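Local coordinates for deoxycytidylate deaminase (Cyanophage S-TIM5, PDB 4P9E), which probably catalyses the zinc-dependent hydrolytic deamination of dCMP to dUMP, as other members of the cytidine and deoxycytidylate deaminase family do, at residues A[67-79]-A[91-105]. Residues are numbered along the deposited sequence; the frame is centred on the assembly and turned at random.
Sequences FVLHAEQNALVKM and LFCTHSPCPDCSKMI. With ZN (zinc ion), chain B.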
ATOM      1  N   PHE A  67       3.731  11.418 -29.477  1.00 81.58           N
ATOM      2  CA  PHE A  67       2.915  11.344 -28.269  1.00 79.11           C
ATOM      3  C   PHE A  67       2.267   9.989 -27.965  1.00 77.07           C
ATOM      4  O   PHE A  67       1.480   9.866 -27.031  1.00 73.62           O
ATOM      5  CB  PHE A  67       1.925  12.510 -28.194  1.00 78.36           C
ATOM      6  CG  PHE A  67       2.600  13.818 -27.887  1.00 91.49           C
ATOM      7  CD1 PHE A  67       2.949  14.143 -26.579  1.00 79.17           C
ATOM      8  CD2 PHE A  67       2.952  14.694 -28.907  1.00 97.64           C
ATOM      9  CE1 PHE A  67       3.605  15.334 -26.292  1.00 83.49           C
ATOM     10  CE2 PHE A  67       3.606  15.891 -28.624  1.00 94.56           C
ATOM     11  CZ  PHE A  67       3.930  16.210 -27.314  1.00 90.25           C
ATOM     12  N   VAL A  68       2.631   8.961 -28.722  1.00 69.83           N
ATOM     13  CA  VAL A  68       2.178   7.627 -28.380  1.00 60.15           C
ATOM     14  C   VAL A  68       3.154   6.962 -27.410  1.00 55.68           C
ATOM     15  O   VAL A  68       4.372   7.046 -27.562  1.00 59.37           O
ATOM     16  CB  VAL A  68       1.888   6.752 -29.633  1.00 63.06           C
ATOM     17  CG1 VAL A  68       1.827   7.613 -30.867  1.00 66.31           C
ATOM     18  CG2 VAL A  68       2.911   5.644 -29.790  1.00 56.17           C
ATOM     19  N   LEU A  69       2.594   6.335 -26.384  1.00 54.97           N
ATOM     20  CA  LEU A  69       3.372   5.619 -25.385  1.00 47.79           C
ATOM     21  C   LEU A  69       3.624   4.189 -25.834  1.00 42.37           C
ATOM     22  O   LEU A  69       2.766   3.567 -26.453  1.00 40.92           O
ATOM     23  CB  LEU A  69       2.605   5.587 -24.062  1.00 43.35           C
ATOM     24  CG  LEU A  69       2.107   6.952 -23.617  1.00 44.43           C
ATOM     25  CD1 LEU A  69       0.601   6.919 -23.380  1.00 50.65           C
ATOM     26  CD2 LEU A  69       2.849   7.380 -22.388  1.00 44.56           C
ATOM     27  N   HIS A  70       4.801   3.670 -25.514  1.00 41.86           N
ATOM     28  CA  HIS A  70       5.093   2.273 -25.748  1.00 36.08           C
ATOM     29  C   HIS A  70       4.354   1.460 -24.703  1.00 32.56           C
ATOM     30  O   HIS A  70       3.981   1.981 -23.656  1.00 31.54           O
ATOM     31  CB  HIS A  70       6.589   2.030 -25.661  1.00 37.95           C
ATOM     32  CG  HIS A  70       7.370   2.754 -26.709  1.00 46.02           C
ATOM     33  ND1 HIS A  70       8.747   2.775 -26.724  1.00 47.68           N
ATOM     34  CD2 HIS A  70       6.970   3.472 -27.780  1.00 47.41           C
ATOM     35  CE1 HIS A  70       9.160   3.492 -27.756  1.00 41.30           C
ATOM     36  NE2 HIS A  70       8.103   3.921 -28.412  1.00 42.06           N
ATOM     37  N   ALA A  71       4.136   0.187 -25.000  1.00 37.31           N
ATOM     38  CA  ALA A  71       3.452  -0.723 -24.097  1.00 37.29           C
ATOM     39  C   ALA A  71       4.112  -0.737 -22.717  1.00 38.37           C
ATOM     40  O   ALA A  71       3.436  -0.814 -21.691  1.00 31.96           O
ATOM     41  CB  ALA A  71       3.449  -2.124 -24.690  1.00 38.25           C
ATOM     42  N   GLU A  72       5.440  -0.661 -22.705  1.00 33.64           N
ATOM     43  CA  GLU A  72       6.202  -0.728 -21.471  1.00 32.95           C
ATOM     44  C   GLU A  72       5.999   0.549 -20.666  1.00 34.79           C
ATOM     45  O   GLU A  72       5.848   0.501 -19.453  1.00 37.18           O
ATOM     46  CB  GLU A  72       7.699  -0.962 -21.755  1.00 39.16           C
ATOM     47  CG  GLU A  72       8.045  -2.189 -22.616  1.00 36.87           C
ATOM     48  CD  GLU A  72       8.039  -1.897 -24.120  1.00 46.37           C
ATOM     49  OE1 GLU A  72       7.152  -1.149 -24.604  1.00 42.60           O
ATOM     50  OE2 GLU A  72       8.924  -2.436 -24.824  1.00 47.91           O
ATOM     51  N   GLN A  73       5.997   1.695 -21.339  1.00 32.01           N
ATOM     52  CA  GLN A  73       5.608   2.955 -20.713  1.00 32.57           C
ATOM     53  C   GLN A  73       4.209   2.936 -20.053  1.00 29.62           C
ATOM     54  O   GLN A  73       4.034   3.430 -18.939  1.00 26.41           O
ATOM     55  CB  GLN A  73       5.732   4.095 -21.713  1.00 33.85           C
ATOM     56  CG  GLN A  73       7.169   4.493 -21.928  1.00 36.54           C
ATOM     57  CD  GLN A  73       7.405   5.281 -23.208  1.00 46.58           C
ATOM     58  OE1 GLN A  73       6.471   5.636 -23.924  1.00 45.41           O
ATOM     59  NE2 GLN A  73       8.677   5.539 -23.510  1.00 50.97           N
ATOM     60  N   ASN A  74       3.231   2.349 -20.733  1.00 34.99           N
ATOM     61  CA  ASN A  74       1.903   2.182 -20.151  1.00 36.31           C
ATOM     62  C   ASN A  74       1.856   1.299 -18.898  1.00 36.86           C
ATOM     63  O   ASN A  74       1.260   1.671 -17.878  1.00 39.87           O
ATOM     64  CB  ASN A  74       0.917   1.679 -21.195  1.00 36.33           C
ATOM     65  CG  ASN A  74       0.227   2.805 -21.912  1.00 43.54           C
ATOM     66  OD1 ASN A  74      -0.099   3.828 -21.306  1.00 38.34           O
ATOM     67  ND2 ASN A  74      -0.002   2.636 -23.207  1.00 52.15           N
ATOM     68  N   ALA A  75       2.483   0.136 -18.976  1.00 25.61           N
ATOM     69  CA  ALA A  75       2.576  -0.740 -17.826  1.00 25.95           C
ATOM     70  C   ALA A  75       3.237  -0.022 -16.637  1.00 30.78           C
ATOM     71  O   ALA A  75       2.698   0.003 -15.528  1.00 31.06           O
ATOM     72  CB  ALA A  75       3.335  -2.021 -18.194  1.00 23.23           C
ATOM     73  N   LEU A  76       4.400   0.566 -16.892  1.00 33.64           N
ATOM     74  CA  LEU A  76       5.113   1.365 -15.909  1.00 30.87           C
ATOM     75  C   LEU A  76       4.269   2.471 -15.273  1.00 37.29           C
ATOM     76  O   LEU A  76       4.273   2.648 -14.059  1.00 36.68           O
ATOM     77  CB  LEU A  76       6.330   1.995 -16.572  1.00 34.65           C
ATOM     78  CG  LEU A  76       7.223   2.818 -15.638  1.00 47.62           C
ATOM     79  CD1 LEU A  76       7.785   1.953 -14.531  1.00 42.72           C
ATOM     80  CD2 LEU A  76       8.334   3.445 -16.431  1.00 51.02           C
ATOM     81  N   VAL A  77       3.561   3.239 -16.090  1.00 34.41           N
ATOM     82  CA  VAL A  77       2.693   4.275 -15.544  1.00 38.66           C
ATOM     83  C   VAL A  77       1.576   3.678 -14.673  1.00 34.64           C
ATOM     84  O   VAL A  77       1.238   4.224 -13.629  1.00 35.24           O
ATOM     85  CB  VAL A  77       2.151   5.223 -16.656  1.00 41.33           C
ATOM     86  CG1 VAL A  77       0.845   5.885 -16.243  1.00 40.22           C
ATOM     87  CG2 VAL A  77       3.205   6.269 -17.015  1.00 35.22           C
ATOM     88  N   LYS A  78       1.026   2.545 -15.084  1.00 33.13           N
ATOM     89  CA  LYS A  78       0.044   1.863 -14.244  1.00 33.60           C
ATOM     90  C   LYS A  78       0.629   1.425 -12.908  1.00 33.66           C
ATOM     91  O   LYS A  78      -0.055   1.507 -11.887  1.00 36.82           O
ATOM     92  CB  LYS A  78      -0.596   0.677 -14.969  1.00 30.01           C
ATOM     93  CG  LYS A  78      -1.655   1.095 -15.937  1.00 29.99           C
ATOM     94  CD  LYS A  78      -2.139  -0.044 -16.790  1.00 35.57           C
ATOM     95  CE  LYS A  78      -3.026   0.480 -17.916  1.00 32.71           C
ATOM     96  NZ  LYS A  78      -3.506  -0.606 -18.802  1.00 35.76           N
ATOM     97  N   MET A  79       1.879   0.970 -12.915  1.00 31.02           N
ATOM     98  CA  MET A  79       2.577   0.613 -11.685  1.00 30.87           C
ATOM     99  C   MET A  79       2.769   1.805 -10.782  1.00 33.52           C
ATOM    100  O   MET A  79       2.680   1.671  -9.588  1.00 36.04           O
ATOM    101  CB  MET A  79       3.935  -0.039 -11.955  1.00 27.28           C
ATOM    102  CG  MET A  79       3.839  -1.431 -12.520  1.00 30.87           C
ATOM    103  SD  MET A  79       2.696  -2.477 -11.604  1.00 33.43           S
ATOM    104  CE  MET A  79       3.611  -2.860 -10.120  1.00 35.65           C
ATOM    105  N   LEU A  91       8.916  -8.472 -16.586  1.00 34.85           N
ATOM    106  CA  LEU A  91       8.172  -7.921 -17.689  1.00 30.33           C
ATOM    107  C   LEU A  91       8.033  -8.940 -18.824  1.00 35.28           C
ATOM    108  O   LEU A  91       9.036  -9.415 -19.339  1.00 36.68           O
ATOM    109  CB  LEU A  91       8.932  -6.713 -18.191  1.00 29.65           C
ATOM    110  CG  LEU A  91       8.244  -5.928 -19.289  1.00 39.01           C
ATOM    111  CD1 LEU A  91       6.898  -5.430 -18.782  1.00 36.00           C
ATOM    112  CD2 LEU A  91       9.148  -4.788 -19.687  1.00 37.09           C
ATOM    113  N   PHE A  92       6.805  -9.293 -19.203  1.00 31.64           N
ATOM    114  CA  PHE A  92       6.594 -10.031 -20.451  1.00 32.00           C
ATOM    115  C   PHE A  92       6.149  -9.067 -21.529  1.00 32.96           C
ATOM    116  O   PHE A  92       5.086  -8.474 -21.444  1.00 31.16           O
ATOM    117  CB  PHE A  92       5.544 -11.122 -20.316  1.00 30.62           C
ATOM    118  CG  PHE A  92       5.963 -12.251 -19.451  1.00 36.26           C
ATOM    119  CD1 PHE A  92       6.378 -13.444 -20.008  1.00 37.71           C
ATOM    120  CD2 PHE A  92       5.956 -12.128 -18.073  1.00 32.15           C
ATOM    121  CE1 PHE A  92       6.769 -14.487 -19.199  1.00 36.78           C
ATOM    122  CE2 PHE A  92       6.351 -13.171 -17.276  1.00 32.21           C
ATOM    123  CZ  PHE A  92       6.756 -14.344 -17.837  1.00 33.08           C
ATOM    124  N   CYS A  93       6.963  -8.909 -22.557  1.00 36.86           N
ATOM    125  CA  CYS A  93       6.576  -8.053 -23.645  1.00 36.51           C
ATOM    126  C   CYS A  93       6.552  -8.840 -24.976  1.00 38.59           C
ATOM    127  O   CYS A  93       7.291  -9.807 -25.142  1.00 42.01           O
ATOM    128  CB  CYS A  93       7.515  -6.842 -23.690  1.00 39.48           C
ATOM    129  SG  CYS A  93       6.863  -5.448 -24.659  1.00 58.70           S
ATOM    130  N   THR A  94       5.680  -8.459 -25.901  1.00 25.68           N
ATOM    131  CA  THR A  94       5.722  -9.044 -27.238  1.00 30.16           C
ATOM    132  C   THR A  94       7.011  -8.675 -27.962  1.00 31.86           C
ATOM    133  O   THR A  94       7.512  -9.440 -28.767  1.00 32.00           O
ATOM    134  CB  THR A  94       4.529  -8.613 -28.120  1.00 28.05           C
ATOM    135  OG1 THR A  94       4.430  -7.187 -28.149  1.00 31.94           O
ATOM    136  CG2 THR A  94       3.231  -9.195 -27.602  1.00 29.55           C
ATOM    137  N   HIS A  95       7.552  -7.503 -27.666  1.00 29.29           N
ATOM    138  CA  HIS A  95       8.761  -7.062 -28.333  1.00 31.31           C
ATOM    139  C   HIS A  95       9.885  -6.714 -27.388  1.00 36.44           C
ATOM    140  O   HIS A  95       9.643  -6.292 -26.268  1.00 38.45           O
ATOM    141  CB  HIS A  95       8.470  -5.869 -29.224  1.00 36.71           C
ATOM    142  CG  HIS A  95       7.571  -6.193 -30.374  1.00 43.11           C
ATOM    143  ND1 HIS A  95       6.229  -6.458 -30.211  1.00 41.49           N
ATOM    144  CD2 HIS A  95       7.833  -6.328 -31.691  1.00 44.21           C
ATOM    145  CE1 HIS A  95       5.696  -6.725 -31.390  1.00 40.79           C
ATOM    146  NE2 HIS A  95       6.641  -6.645 -32.307  1.00 43.56           N
ATOM    147  N   SER A  96      11.111  -6.942 -27.852  1.00 41.94           N
ATOM    148  CA  SER A  96      12.314  -6.384 -27.260  1.00 42.43           C
ATOM    149  C   SER A  96      12.068  -4.885 -27.062  1.00 44.31           C
ATOM    150  O   SER A  96      11.457  -4.254 -27.917  1.00 51.28           O
ATOM    151  CB  SER A  96      13.506  -6.665 -28.195  1.00 46.48           C
ATOM    152  OG  SER A  96      14.467  -5.614 -28.232  1.00 58.27           O
ATOM    153  N   PRO A  97      12.474  -4.321 -25.908  1.00 45.27           N
ATOM    154  CA  PRO A  97      12.222  -2.892 -25.682  1.00 50.13           C
ATOM    155  C   PRO A  97      13.254  -1.935 -26.274  1.00 47.51           C
ATOM    156  O   PRO A  97      14.423  -2.269 -26.408  1.00 53.72           O
ATOM    157  CB  PRO A  97      12.205  -2.771 -24.155  1.00 40.05           C
ATOM    158  CG  PRO A  97      13.000  -3.898 -23.690  1.00 39.92           C
ATOM    159  CD  PRO A  97      12.774  -5.018 -24.651  1.00 44.14           C
ATOM    160  N   CYS A  98      12.788  -0.741 -26.617  1.00 48.03           N
ATOM    161  CA  CYS A  98      13.632   0.332 -27.132  1.00 53.79           C
ATOM    162  C   CYS A  98      14.593   0.802 -26.049  1.00 51.66           C
ATOM    163  O   CYS A  98      14.450   0.413 -24.896  1.00 50.29           O
ATOM    164  CB  CYS A  98      12.754   1.491 -27.639  1.00 54.29           C
ATOM    165  SG  CYS A  98      12.051   2.584 -26.368  1.00 48.66           S
ATOM    166  N   PRO A  99      15.593   1.625 -26.411  1.00 56.31           N
ATOM    167  CA  PRO A  99      16.489   2.135 -25.371  1.00 52.98           C
ATOM    168  C   PRO A  99      15.797   2.971 -24.282  1.00 49.44           C
ATOM    169  O   PRO A  99      16.230   2.886 -23.138  1.00 47.72           O
ATOM    170  CB  PRO A  99      17.479   2.997 -26.165  1.00 53.65           C
ATOM    171  CG  PRO A  99      17.521   2.360 -27.487  1.00 55.80           C
ATOM    172  CD  PRO A  99      16.109   1.941 -27.757  1.00 56.99           C
ATOM    173  N   ASP A 100      14.759   3.739 -24.623  1.00 55.84           N
ATOM    174  CA  ASP A 100      14.073   4.598 -23.651  1.00 58.60           C
ATOM    175  C   ASP A 100      13.275   3.787 -22.622  1.00 57.05           C
ATOM    176  O   ASP A 100      13.177   4.160 -21.449  1.00 52.54           O
ATOM    177  CB  ASP A 100      13.136   5.595 -24.348  1.00 57.80           C
ATOM    178  CG  ASP A 100      13.844   6.435 -25.418  1.00 82.83           C
ATOM    179  OD1 ASP A 100      15.057   6.739 -25.242  1.00 79.72           O
ATOM    180  OD2 ASP A 100      13.181   6.784 -26.434  1.00 87.49           O
ATOM    181  N   CYS A 101      12.694   2.684 -23.070  1.00 47.57           N
ATOM    182  CA  CYS A 101      12.003   1.815 -22.151  1.00 43.56           C
ATOM    183  C   CYS A 101      13.021   1.046 -21.315  1.00 43.57           C
ATOM    184  O   CYS A 101      12.862   0.893 -20.110  1.00 40.72           O
ATOM    185  CB  CYS A 101      11.045   0.893 -22.904  1.00 48.63           C
ATOM    186  SG  CYS A 101       9.663   1.787 -23.689  1.00 50.37           S
ATOM    187  N   SER A 102      14.096   0.603 -21.946  1.00 44.66           N
ATOM    188  CA  SER A 102      15.161  -0.095 -21.235  1.00 41.77           C
ATOM    189  C   SER A 102      15.752   0.642 -20.022  1.00 41.28           C
ATOM    190  O   SER A 102      15.923   0.035 -18.972  1.00 43.69           O
ATOM    191  CB  SER A 102      16.264  -0.481 -22.210  1.00 50.69           C
ATOM    192  OG  SER A 102      15.772  -1.433 -23.132  1.00 48.90           O
ATOM    193  N   LYS A 103      16.052   1.934 -20.164  1.00 37.68           N
ATOM    194  CA  LYS A 103      16.557   2.753 -19.062  1.00 36.78           C
ATOM    195  C   LYS A 103      15.640   2.670 -17.861  1.00 35.58           C
ATOM    196  O   LYS A 103      16.089   2.642 -16.710  1.00 31.72           O
ATOM    197  CB  LYS A 103      16.568   4.237 -19.432  1.00 45.13           C
ATOM    198  CG  LYS A 103      17.379   4.665 -20.610  1.00 54.15           C
ATOM    199  CD  LYS A 103      17.260   6.192 -20.819  1.00 56.38           C
ATOM    200  CE  LYS A 103      15.825   6.663 -20.988  1.00 46.59           C
ATOM    201  NZ  LYS A 103      15.757   7.977 -21.682  1.00 47.88           N
ATOM    202  N   MET A 104      14.343   2.696 -18.147  1.00 41.23           N
ATOM    203  CA  MET A 104      13.338   2.854 -17.111  1.00 40.62           C
ATOM    204  C   MET A 104      13.062   1.534 -16.427  1.00 36.30           C
ATOM    205  O   MET A 104      12.938   1.462 -15.197  1.00 31.72           O
ATOM    206  CB  MET A 104      12.062   3.438 -17.699  1.00 40.05           C
ATOM    207  CG  MET A 104      12.243   4.856 -18.216  1.00 42.66           C
ATOM    208  SD  MET A 104      10.682   5.748 -18.352  1.00 47.35           S
ATOM    209  CE  MET A 104      10.132   5.223 -19.965  1.00 50.68           C
ATOM    210  N   ILE A 105      12.978   0.498 -17.248  1.00 36.39           N
ATOM    211  CA  ILE A 105      12.866  -0.866 -16.783  1.00 31.98           C
ATOM    212  C   ILE A 105      14.004  -1.199 -15.807  1.00 31.46           C
ATOM    213  O   ILE A 105      13.766  -1.775 -14.743  1.00 32.11           O
ATOM    214  CB  ILE A 105      12.860  -1.816 -17.988  1.00 34.74           C
ATOM    215  CG1 ILE A 105      11.632  -1.546 -18.847  1.00 33.08           C
ATOM    216  CG2 ILE A 105      12.884  -3.263 -17.565  1.00 31.87           C
ATOM    217  CD1 ILE A 105      11.726  -2.112 -20.238  1.00 30.50           C
TER
HETATM  218 ZN    ZN B 201      10.137   1.631 -25.932  1.00 54.55          ZN
HETATM  219  O   HOH W   1       9.600  -0.664 -26.594  1.00 61.98           O
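E72 CB packs on C101 SG at 3.9 Å, in a buried contact that illustrates how a deaminase builds its zinc site across the starts of two helices. E72, M104 and C101 bury more surface here than any other residues, E72 well ahead. The HAE sequence at 70-72 meets the PCPDC sequence at 97-101, the signature of the zinc-dependent cytidine deaminase family. Zinc is bound by H70 ND1 at 2.0 Å, by C98 SG and C101 SG, and by a water 2.5 Å away; both sulfurs lie at the edge of the imidazole. C98 SG also accepts from C101 N, so one sulfur both binds the metal and caps the helix that begins after it.

E72, predicted to be the proton donor, lies beside the metal without binding it here. A bend about CB-CG (chi2 88°) brings the carboxylate up to the zinc-bound water; the water donates to E72 OE2 at 2.6 Å and accepts from C98 N. E72 OE2 also rests 3.4 Å from P97 CB, while L91 and C93 back the glutamate from the strand.

Q73 OE1 accepts from H70 N, and Q73 CG meets M104 CE at 3.6 Å. One turn on, L76 CD2 touches M104 SD, extending the interface as apolar packing.

The axes of helices 71-79 and 99-105 come within 9.8 Å at an angle of 29°, roughly parallel. Strand 90-93 lies centrally in the sheet, between 31-36 and 112-115; helix 123-130 packs against P97, S102 and I105, and K103 of a second subunit packs on Q73.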